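Local coordinates for protein dITP/XTP pyrophosphatase (Coxiella burnetii, PDB 3TQU) that probably hydrolyses non-canonical purine nucleoside triphosphates such as XTP, dITP and ITP to their monophosphates and diphosphate, clearing them from the nucleotide pool, at residues A[100-105]-A[160-165]. Residues are numbered along the deposited sequence; the frame is centred on the assembly and turned at random.
Sequences ERIQKV and DPIFYV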
loop_
_atom_site.group_PDB
_atom_site.type_symbol
_atom_site.label_atom_id
_atom_site.label_comp_id
_atom_site.label_asym_id
_atom_site.label_seq_id
_atom_site.Cartn_x
_atom_site.Cartn_y
_atom_site.Cartn_z
ATOM N N GLU A 100 -27.958 -8.540 10.098
ATOM C CA GLU A 100 -27.950 -7.428 11.041
ATOM C C GLU A 100 -27.110 -6.266 10.523
ATOM O O GLU A 100 -27.526 -5.110 10.589
ATOM C CB GLU A 100 -27.411 -7.876 12.399
ATOM C CG GLU A 100 -28.334 -8.797 13.172
ATOM C CD GLU A 100 -27.771 -9.158 14.531
ATOM O OE1 GLU A 100 -27.898 -8.337 15.463
ATOM O OE2 GLU A 100 -27.190 -10.256 14.664
ATOM N N ARG A 101 -25.921 -6.583 10.019
ATOM C CA ARG A 101 -25.022 -5.569 9.479
ATOM C C ARG A 101 -25.653 -4.836 8.297
ATOM O O ARG A 101 -25.516 -3.618 8.167
ATOM C CB ARG A 101 -23.683 -6.194 9.072
ATOM C CG ARG A 101 -22.774 -6.519 10.251
ATOM C CD ARG A 101 -21.468 -7.162 9.801
ATOM N NE ARG A 101 -21.631 -8.585 9.522
ATOM C CZ ARG A 101 -21.576 -9.536 10.450
ATOM N NH1 ARG A 101 -21.362 -9.214 11.720
ATOM N NH2 ARG A 101 -21.737 -10.808 10.109
ATOM N N ILE A 102 -26.338 -5.585 7.439
ATOM C CA ILE A 102 -27.038 -5.003 6.299
ATOM C C ILE A 102 -28.066 -3.983 6.776
ATOM O O ILE A 102 -28.195 -2.899 6.203
ATOM C CB ILE A 102 -27.742 -6.087 5.461
ATOM C CG1 ILE A 102 -26.711 -6.902 4.679
ATOM C CG2 ILE A 102 -28.744 -5.459 4.511
ATOM C CD1 ILE A 102 -27.256 -8.179 4.088
ATOM N N GLN A 103 -28.788 -4.329 7.836
ATOM C CA GLN A 103 -29.814 -3.443 8.372
ATOM C C GLN A 103 -29.222 -2.181 8.988
ATOM O O GLN A 103 -29.795 -1.099 8.865
ATOM C CB GLN A 103 -30.694 -4.177 9.386
ATOM C CG GLN A 103 -31.698 -5.110 8.735
ATOM C CD GLN A 103 -32.607 -4.386 7.761
ATOM O OE1 GLN A 103 -33.120 -3.308 8.062
ATOM N NE2 GLN A 103 -32.802 -4.967 6.582
ATOM N N LYS A 104 -28.078 -2.317 9.651
ATOM C CA LYS A 104 -27.430 -1.159 10.255
ATOM C C LYS A 104 -26.940 -0.185 9.185
ATOM O O LYS A 104 -27.051 1.031 9.342
ATOM C CB LYS A 104 -26.285 -1.585 11.174
ATOM C CG LYS A 104 -25.673 -0.429 11.954
ATOM C CD LYS A 104 -25.213 -0.869 13.336
ATOM C CE LYS A 104 -24.699 0.312 14.150
ATOM N NZ LYS A 104 -23.504 0.952 13.530
ATOM N N VAL A 105 -26.404 -0.721 8.094
ATOM C CA VAL A 105 -25.985 0.116 6.977
ATOM C C VAL A 105 -27.175 0.851 6.369
ATOM O O VAL A 105 -27.098 2.048 6.086
ATOM C CB VAL A 105 -25.271 -0.706 5.892
ATOM C CG1 VAL A 105 -25.266 0.045 4.565
ATOM C CG2 VAL A 105 -23.854 -1.035 6.335
ATOM N N ASP A 160 -23.211 -8.221 0.242
ATOM C CA ASP A 160 -23.520 -8.493 -1.163
ATOM C C ASP A 160 -24.957 -8.155 -1.584
ATOM O O ASP A 160 -25.166 -7.595 -2.661
ATOM C CB ASP A 160 -23.179 -9.941 -1.532
ATOM C CG ASP A 160 -21.690 -10.163 -1.699
ATOM O OD1 ASP A 160 -20.941 -9.163 -1.745
ATOM O OD2 ASP A 160 -21.268 -11.337 -1.801
ATOM N N PRO A 161 -25.953 -8.495 -0.743
ATOM C CA PRO A 161 -27.351 -8.238 -1.111
ATOM C C PRO A 161 -27.710 -6.758 -1.297
ATOM O O PRO A 161 -28.694 -6.473 -1.978
ATOM C CB PRO A 161 -28.139 -8.830 0.065
ATOM C CG PRO A 161 -27.236 -9.871 0.633
ATOM C CD PRO A 161 -25.853 -9.300 0.487
ATOM N N ILE A 162 -26.948 -5.837 -0.711
ATOM C CA ILE A 162 -27.248 -4.412 -0.880
ATOM C C ILE A 162 -26.214 -3.661 -1.717
ATOM O O ILE A 162 -26.268 -2.436 -1.822
ATOM C CB ILE A 162 -27.435 -3.674 0.469
ATOM C CG1 ILE A 162 -26.186 -3.813 1.344
ATOM C CG2 ILE A 162 -28.685 -4.171 1.186
ATOM C CD1 ILE A 162 -26.247 -2.993 2.626
ATOM N N PHE A 163 -25.276 -4.387 -2.315
ATOM C CA PHE A 163 -24.284 -3.746 -3.164
ATOM C C PHE A 163 -24.697 -3.801 -4.631
ATOM O O PHE A 163 -24.420 -4.773 -5.331
ATOM C CB PHE A 163 -22.904 -4.370 -2.975
ATOM C CG PHE A 163 -21.806 -3.607 -3.653
ATOM C CD1 PHE A 163 -21.274 -2.472 -3.064
ATOM C CD2 PHE A 163 -21.315 -4.012 -4.881
ATOM C CE1 PHE A 163 -20.265 -1.758 -3.688
ATOM C CE2 PHE A 163 -20.303 -3.305 -5.507
ATOM C CZ PHE A 163 -19.779 -2.178 -4.907
ATOM N N TYR A 164 -25.371 -2.747 -5.080
ATOM C CA TYR A 164 -25.842 -2.654 -6.456
ATOM C C TYR A 164 -24.683 -2.390 -7.410
ATOM O O TYR A 164 -23.890 -1.470 -7.200
ATOM C CB TYR A 164 -26.895 -1.550 -6.578
ATOM C CG TYR A 164 -27.462 -1.376 -7.973
ATOM C CD1 TYR A 164 -27.070 -0.312 -8.776
ATOM C CD2 TYR A 164 -28.392 -2.273 -8.484
ATOM C CE1 TYR A 164 -27.590 -0.144 -10.048
ATOM C CE2 TYR A 164 -28.915 -2.115 -9.757
ATOM C CZ TYR A 164 -28.508 -1.049 -10.534
ATOM O OH TYR A 164 -29.021 -0.882 -11.800
ATOM N N VAL A 165 -24.589 -3.204 -8.455
ATOM C CA VAL A 165 -23.511 -3.084 -9.429
ATOM C C VAL A 165 -24.048 -2.485 -10.722
ATOM O O VAL A 165 -24.631 -3.193 -11.540
ATOM C CB VAL A 165 -22.878 -4.454 -9.724
ATOM C CG1 VAL A 165 -21.677 -4.300 -10.646
ATOM C CG2 VAL A 165 -22.475 -5.133 -8.423
#
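I102 and V105, one helical turn apart on helix 98-112, meet P161 and I162 of the 3-10 turn that leads into strand 163-165. In the mixed alpha/beta fold of the HAM1 family, the contact joins this helix to the turn carrying D160, the last residue of a predicted substrate-binding segment.

Everything that crosses between 100-105 and 160-165 is apolar; no hydrogen bond links them. Two branches of I102 divide the work. Its CG2 lies 3.6 Å from CG2 of I162, the two side chains running past each other in opposite directions. The longer branch starts beside the backbone N (chi1 -73°) and extends nearly straight. This carries CD1 to the proline ring, 3.8 Å from P161 CG; here the side chains cross at about a right angle. A branched isoleucine suits this place because one residue covers both neighbours. Proline offers a compact hydrocarbon surface, and its ring restricts phi to a value (-63°) that fits the 3-10 turn. Valine, branched at CB, presents a short methyl, CG1, from close to the helix backbone.

F163 N donates to D160 O at 3.2 Å, closing the turn, and backbone hydrogen bonds of P161 with R152 and I162 with A148 anchor it to neighbouring chain. Several polar side chains are engaged elsewhere: D160 OD2 forms a salt bridge with K180, itself a predicted substrate-binding residue, and R101 NH2 makes one with D98 OD1. V105 also touches I77 and Y159, and I162 reaches I147, so the hydrophobic cluster continues onto the sheet.

At I162, CG1 sits between the backbone N and the carbonyl carbon (chi1 58°). Two branches suit this residue too: while CG2 meets I102, the extended chain beyond CG1 places CD1 3.7 Å from V105 CG1.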